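Local structure of major exported protein (Pseudomonas aeruginosa, 3HE1) at residues A24-T32 with Q54-V63. The protein is a secreted Hcp-family protein, probably a component of the type VI secretion system, whose relatives stack as hexameric rings into the tube that is expelled. Numbering follows the deposited sequence.
Sequences ATPAYMSIT and QEGHEDQVMV
The phenol ring of Tyr28 and the imidazole of His57 lie flat against each other, their planes only 3° apart and their centroids separated by 3.9 Å. This is a face-to-face stack with good overlap: His57 CG sits over the middle of the tyrosine ring, ND1 lies 3.6 Å from Tyr28 CE2, and His57 CB adds a CH-pi contact above the same face, near CD1. Both side chains turn CG opposite their own carbonyl carbon (chi1 -71° for Tyr28, -66° for His57), which lets the rings meet although one rises from a strand and the other from a loop. His57 NE2 is hydrogen-bonded to the hydroxyl of Tyr121, which should limit rotation of the imidazole, and Phe44 meets Tyr28 edge-to-face. Met62 lays its CG 3.8 Å from Tyr28 CE1. The amide of Gln60 is modelled near Tyr28 CB, but its exact place is doubtful. A type I turn from His57 to Gln60 then leads the chain into strand 61-63, antiparallel to 27-32. Val63 N donates to Ala27 O (2.9 Å), and Met29 and Val61 form a hydrogen-bonded pair in which Met29 N reaches Val61 O at 2.9 Å. On the sheet face turned from the tyrosine, Met29 bends at its last torsion, bringing CE 3.5 Å from Val63 CG2 and also against Val61 CG2; Ala27 CB touches Val63 CB. That apolar face continues onto Ile92 of strand 86-95, Ile118 of strand 112-123 and Phe168 of strand 162-169. Strand 27-33 thus lies between strands 61-71 and 112-123 in the curled antiparallel sheet of the Hcp fold, while the loop 54-60 folds back over Tyr28 and Val63 packs on Met149 of a second subunit.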
ATOM      1  N   ALA A  24     -26.106   4.503  -6.562  1.00 39.29           N
ATOM      2  CA  ALA A  24     -25.960   4.820  -7.986  1.00 83.83           C
ATOM      3  C   ALA A  24     -25.987   3.560  -8.850  1.00 75.56           C
ATOM      4  O   ALA A  24     -26.973   3.259  -9.522  1.00 61.08           O
ATOM      5  CB  ALA A  24     -24.668   5.606  -8.232  1.00 73.63           C
ATOM      6  N   THR A  25     -24.885   2.826  -8.827  1.00 66.60           N
ATOM      7  CA  THR A  25     -24.806   1.547  -9.509  1.00 44.49           C
ATOM      8  C   THR A  25     -24.632   0.442  -8.473  1.00 59.18           C
ATOM      9  O   THR A  25     -23.596  -0.226  -8.460  1.00 32.38           O
ATOM     10  CB  THR A  25     -23.607   1.529 -10.447  1.00 49.38           C
ATOM     11  OG1 THR A  25     -22.415   1.770  -9.686  1.00 57.53           O
ATOM     12  CG2 THR A  25     -23.753   2.621 -11.487  1.00 71.00           C
ATOM     13  N   PRO A  26     -25.638   0.256  -7.586  1.00 81.11           N
ATOM     14  CA  PRO A  26     -25.564  -0.764  -6.539  1.00 37.99           C
ATOM     15  C   PRO A  26     -26.218  -2.038  -7.026  1.00 32.03           C
ATOM     16  O   PRO A  26     -26.923  -2.031  -8.035  1.00 44.93           O
ATOM     17  CB  PRO A  26     -26.437  -0.167  -5.455  1.00 31.69           C
ATOM     18  CG  PRO A  26     -27.584   0.363  -6.259  1.00 31.24           C
ATOM     19  CD  PRO A  26     -26.957   0.918  -7.551  1.00 39.76           C
ATOM     20  N   ALA A  27     -25.960  -3.127  -6.320  1.00 32.81           N
ATOM     21  CA  ALA A  27     -26.649  -4.378  -6.552  1.00 27.46           C
ATOM     22  C   ALA A  27     -27.605  -4.563  -5.378  1.00 35.91           C
ATOM     23  O   ALA A  27     -27.394  -3.988  -4.294  1.00 34.58           O
ATOM     24  CB  ALA A  27     -25.651  -5.517  -6.633  1.00 21.08           C
ATOM     25  N   TYR A  28     -28.676  -5.319  -5.596  1.00 26.01           N
ATOM     26  CA  TYR A  28     -29.579  -5.685  -4.507  1.00 31.15           C
ATOM     27  C   TYR A  28     -29.692  -7.182  -4.544  1.00 22.24           C
ATOM     28  O   TYR A  28     -29.563  -7.773  -5.606  1.00 29.93           O
ATOM     29  CB  TYR A  28     -30.948  -5.013  -4.649  1.00 15.40           C
ATOM     30  CG  TYR A  28     -30.893  -3.527  -4.378  1.00 41.90           C
ATOM     31  CD1 TYR A  28     -30.934  -3.042  -3.075  1.00 39.58           C
ATOM     32  CD2 TYR A  28     -30.767  -2.609  -5.419  1.00 30.22           C
ATOM     33  CE1 TYR A  28     -30.865  -1.685  -2.814  1.00 42.93           C
ATOM     34  CE2 TYR A  28     -30.702  -1.242  -5.169  1.00 18.07           C
ATOM     35  CZ  TYR A  28     -30.750  -0.789  -3.863  1.00 61.01           C
ATOM     36  OH  TYR A  28     -30.685   0.564  -3.597  1.00 86.90           O
HETATM   37  N   MSE A  29     -29.904  -7.804  -3.395  1.00 20.13           N
HETATM   38  CA  MSE A  29     -29.881  -9.261  -3.338  1.00 35.17           C
HETATM   39  C   MSE A  29     -31.078  -9.826  -2.581  1.00 27.50           C
HETATM   40  O   MSE A  29     -31.709  -9.149  -1.783  1.00 35.59           O
HETATM   41  CB  MSE A  29     -28.561  -9.743  -2.716  1.00 28.03           C
HETATM   42  CG  MSE A  29     -28.407 -11.265  -2.532  1.00 23.11           C
HETATM   43 SE   MSE A  29     -26.698 -11.613  -1.657  0.58 31.92          SE
HETATM   44  CE  MSE A  29     -26.751 -10.046  -0.495  1.00 27.14           C
ATOM     45  N   SER A  30     -31.396 -11.078  -2.853  1.00 28.75           N
ATOM     46  CA  SER A  30     -32.431 -11.759  -2.113  1.00 34.79           C
ATOM     47  C   SER A  30     -31.872 -13.093  -1.697  1.00 42.31           C
ATOM     48  O   SER A  30     -31.107 -13.730  -2.438  1.00 36.72           O
ATOM     49  CB  SER A  30     -33.697 -11.947  -2.961  1.00 33.61           C
ATOM     50  OG  SER A  30     -33.462 -12.812  -4.062  1.00 51.43           O
ATOM     51  N   ILE A  31     -32.231 -13.502  -0.492  1.00 22.64           N
ATOM     52  CA  ILE A  31     -31.900 -14.834  -0.055  1.00 32.19           C
ATOM     53  C   ILE A  31     -33.137 -15.567   0.427  1.00 24.44           C
ATOM     54  O   ILE A  31     -33.945 -15.024   1.160  1.00 28.22           O
ATOM     55  CB  ILE A  31     -30.809 -14.819   1.011  1.00 45.86           C
ATOM     56  CG1 ILE A  31     -29.589 -14.060   0.454  1.00 27.16           C
ATOM     57  CG2 ILE A  31     -30.483 -16.255   1.434  1.00 24.28           C
ATOM     58  CD1 ILE A  31     -28.378 -13.975   1.373  1.00 18.79           C
ATOM     59  N   THR A  32     -33.300 -16.791  -0.053  1.00 29.61           N
ATOM     60  CA  THR A  32     -34.304 -17.702   0.478  1.00 52.48           C
ATOM     61  C   THR A  32     -33.578 -18.919   1.016  1.00 52.30           C
ATOM     62  O   THR A  32     -32.871 -19.605   0.267  1.00 35.93           O
ATOM     63  CB  THR A  32     -35.320 -18.163  -0.591  1.00 36.37           C
ATOM     64  OG1 THR A  32     -36.097 -17.045  -1.027  1.00 22.30           O
ATOM     65  CG2 THR A  32     -36.259 -19.222  -0.016  1.00 22.26           C
ATOM     66  N   GLN A  54     -33.859   3.537   0.649  1.00 50.23           N
ATOM     67  CA  GLN A  54     -34.502   4.037  -0.552  1.00 33.53           C
ATOM     68  C   GLN A  54     -35.568   3.016  -0.924  1.00 49.72           C
ATOM     69  O   GLN A  54     -35.321   1.805  -0.862  1.00 31.08           O
ATOM     70  CB  GLN A  54     -33.493   4.187  -1.695  1.00 39.69           C
ATOM     71  CG  GLN A  54     -34.132   4.521  -3.044  1.00 52.98           C
ATOM     72  CD  GLN A  54     -33.185   4.315  -4.218  1.00 81.88           C
ATOM     73  OE1 GLN A  54     -32.553   3.263  -4.346  1.00 97.03           O
ATOM     74  NE2 GLN A  54     -33.089   5.319  -5.087  1.00 40.74           N
ATOM     75  N   GLU A  55     -36.753   3.502  -1.286  1.00 37.50           N
ATOM     76  CA  GLU A  55     -37.866   2.627  -1.630  1.00 36.09           C
ATOM     77  C   GLU A  55     -37.602   1.861  -2.921  1.00 26.08           C
ATOM     78  O   GLU A  55     -36.832   2.303  -3.776  1.00 29.61           O
ATOM     79  CB  GLU A  55     -39.173   3.426  -1.736  1.00 44.37           C
ATOM     80  CG  GLU A  55     -39.159   4.548  -2.769  1.00 50.59           C
ATOM     81  CD  GLU A  55     -40.458   5.351  -2.792  1.00 51.48           C
ATOM     82  OE1 GLU A  55     -41.445   4.924  -2.150  1.00 47.09           O
ATOM     83  OE2 GLU A  55     -40.486   6.412  -3.453  1.00 46.78           O
ATOM     84  N   GLY A  56     -38.239   0.703  -3.052  1.00 35.16           N
ATOM     85  CA  GLY A  56     -38.155  -0.079  -4.272  1.00 30.81           C
ATOM     86  C   GLY A  56     -37.443  -1.419  -4.148  1.00 32.47           C
ATOM     87  O   GLY A  56     -37.431  -2.201  -5.096  1.00 45.53           O
ATOM     88  N   HIS A  57     -36.850  -1.692  -2.991  1.00 26.51           N
ATOM     89  CA  HIS A  57     -36.075  -2.913  -2.821  1.00 28.40           C
ATOM     90  C   HIS A  57     -36.199  -3.440  -1.408  1.00 27.49           C
ATOM     91  O   HIS A  57     -35.267  -4.021  -0.863  1.00 15.68           O
ATOM     92  CB  HIS A  57     -34.615  -2.681  -3.210  1.00 29.57           C
ATOM     93  CG  HIS A  57     -34.432  -2.386  -4.666  1.00 36.39           C
ATOM     94  ND1 HIS A  57     -34.343  -1.104  -5.161  1.00 36.81           N
ATOM     95  CD2 HIS A  57     -34.355  -3.210  -5.741  1.00 33.71           C
ATOM     96  CE1 HIS A  57     -34.206  -1.148  -6.475  1.00 48.23           C
ATOM     97  NE2 HIS A  57     -34.210  -2.415  -6.851  1.00 49.65           N
ATOM     98  N   GLU A  58     -37.392  -3.252  -0.847  1.00 37.97           N
ATOM     99  CA  GLU A  58     -37.677  -3.531   0.559  1.00 26.88           C
ATOM    100  C   GLU A  58     -37.407  -4.971   0.992  1.00 31.53           C
ATOM    101  O   GLU A  58     -37.155  -5.218   2.163  1.00 37.36           O
ATOM    102  CB  GLU A  58     -39.129  -3.150   0.892  1.00 28.24           C
ATOM    103  CG  GLU A  58     -39.409  -1.639   0.892  1.00 38.25           C
ATOM    104  CD  GLU A  58     -39.823  -1.082  -0.476  1.00 42.51           C
ATOM    105  OE1 GLU A  58     -39.856  -1.841  -1.473  1.00 33.53           O
ATOM    106  OE2 GLU A  58     -40.128   0.130  -0.548  1.00 33.89           O
ATOM    107  N   ASP A  59     -37.462  -5.919   0.060  1.00 40.31           N
ATOM    108  CA  ASP A  59     -37.267  -7.323   0.419  1.00 33.90           C
ATOM    109  C   ASP A  59     -35.934  -7.842  -0.079  1.00 34.28           C
ATOM    110  O   ASP A  59     -35.730  -9.049  -0.226  1.00 23.79           O
ATOM    111  CB  ASP A  59     -38.414  -8.191  -0.094  1.00 30.17           C
ATOM    112  CG  ASP A  59     -39.741  -7.764   0.463  1.00 35.92           C
ATOM    113  OD1 ASP A  59     -39.773  -7.375   1.652  1.00 37.43           O
ATOM    114  OD2 ASP A  59     -40.739  -7.797  -0.291  1.00 49.01           O
ATOM    115  N   GLN A  60     -35.030  -6.906  -0.330  1.00 32.36           N
ATOM    116  CA  GLN A  60     -33.656  -7.242  -0.648  1.00 42.75           C
ATOM    117  C   GLN A  60     -32.685  -6.583   0.320  1.00 39.94           C
ATOM    118  O   GLN A  60     -33.064  -5.851   1.239  1.00 23.91           O
ATOM    119  CB  GLN A  60     -33.301  -6.807  -2.073  1.00 42.26           C
ATOM    120  CG  GLN A  60     -33.848  -7.698  -3.172  1.00 20.83           C
ATOM    121  CD  GLN A  60     -33.884  -6.986  -4.510  1.00 32.59           C
ATOM    122  OE1 GLN A  60     -33.448  -7.525  -5.526  1.00 39.09           O
ATOM    123  NE2 GLN A  60     -34.394  -5.757  -4.512  1.00 42.31           N
ATOM    124  N   VAL A  61     -31.416  -6.853   0.075  1.00 33.30           N
ATOM    125  CA  VAL A  61     -30.330  -6.243   0.805  1.00 39.77           C
ATOM    126  C   VAL A  61     -29.440  -5.466  -0.175  1.00 29.94           C
ATOM    127  O   VAL A  61     -29.235  -5.883  -1.312  1.00 34.37           O
ATOM    128  CB  VAL A  61     -29.534  -7.324   1.575  1.00 54.64           C
ATOM    129  CG1 VAL A  61     -29.978  -8.714   1.136  1.00 48.11           C
ATOM    130  CG2 VAL A  61     -28.039  -7.145   1.387  1.00 79.98           C
HETATM  131  N   MSE A  62     -28.928  -4.330   0.286  1.00 46.68           N
HETATM  132  CA  MSE A  62     -28.076  -3.437  -0.494  1.00 34.18           C
HETATM  133  C   MSE A  62     -26.628  -3.932  -0.561  1.00 54.83           C
HETATM  134  O   MSE A  62     -25.870  -3.791   0.404  1.00 54.72           O
HETATM  135  CB  MSE A  62     -28.085  -2.076   0.189  1.00 21.03           C
HETATM  136  CG  MSE A  62     -27.849  -0.895  -0.711  1.00 70.59           C
HETATM  137 SE   MSE A  62     -27.378   0.567   0.462  0.71 61.45          SE
HETATM  138  CE  MSE A  62     -25.823  -0.279   1.310  1.00 26.34           C
ATOM    139  N   VAL A  63     -26.234  -4.488  -1.701  1.00 51.29           N
ATOM    140  CA  VAL A  63     -24.883  -5.019  -1.856  1.00 22.29           C
ATOM    141  C   VAL A  63     -23.888  -3.939  -2.260  1.00 44.05           C
ATOM    142  O   VAL A  63     -24.002  -3.346  -3.332  1.00 36.84           O
ATOM    143  CB  VAL A  63     -24.840  -6.125  -2.900  1.00 28.93           C
ATOM    144  CG1 VAL A  63     -23.398  -6.463  -3.225  1.00 32.98           C
ATOM    145  CG2 VAL A  63     -25.587  -7.339  -2.395  1.00 23.17           C
TER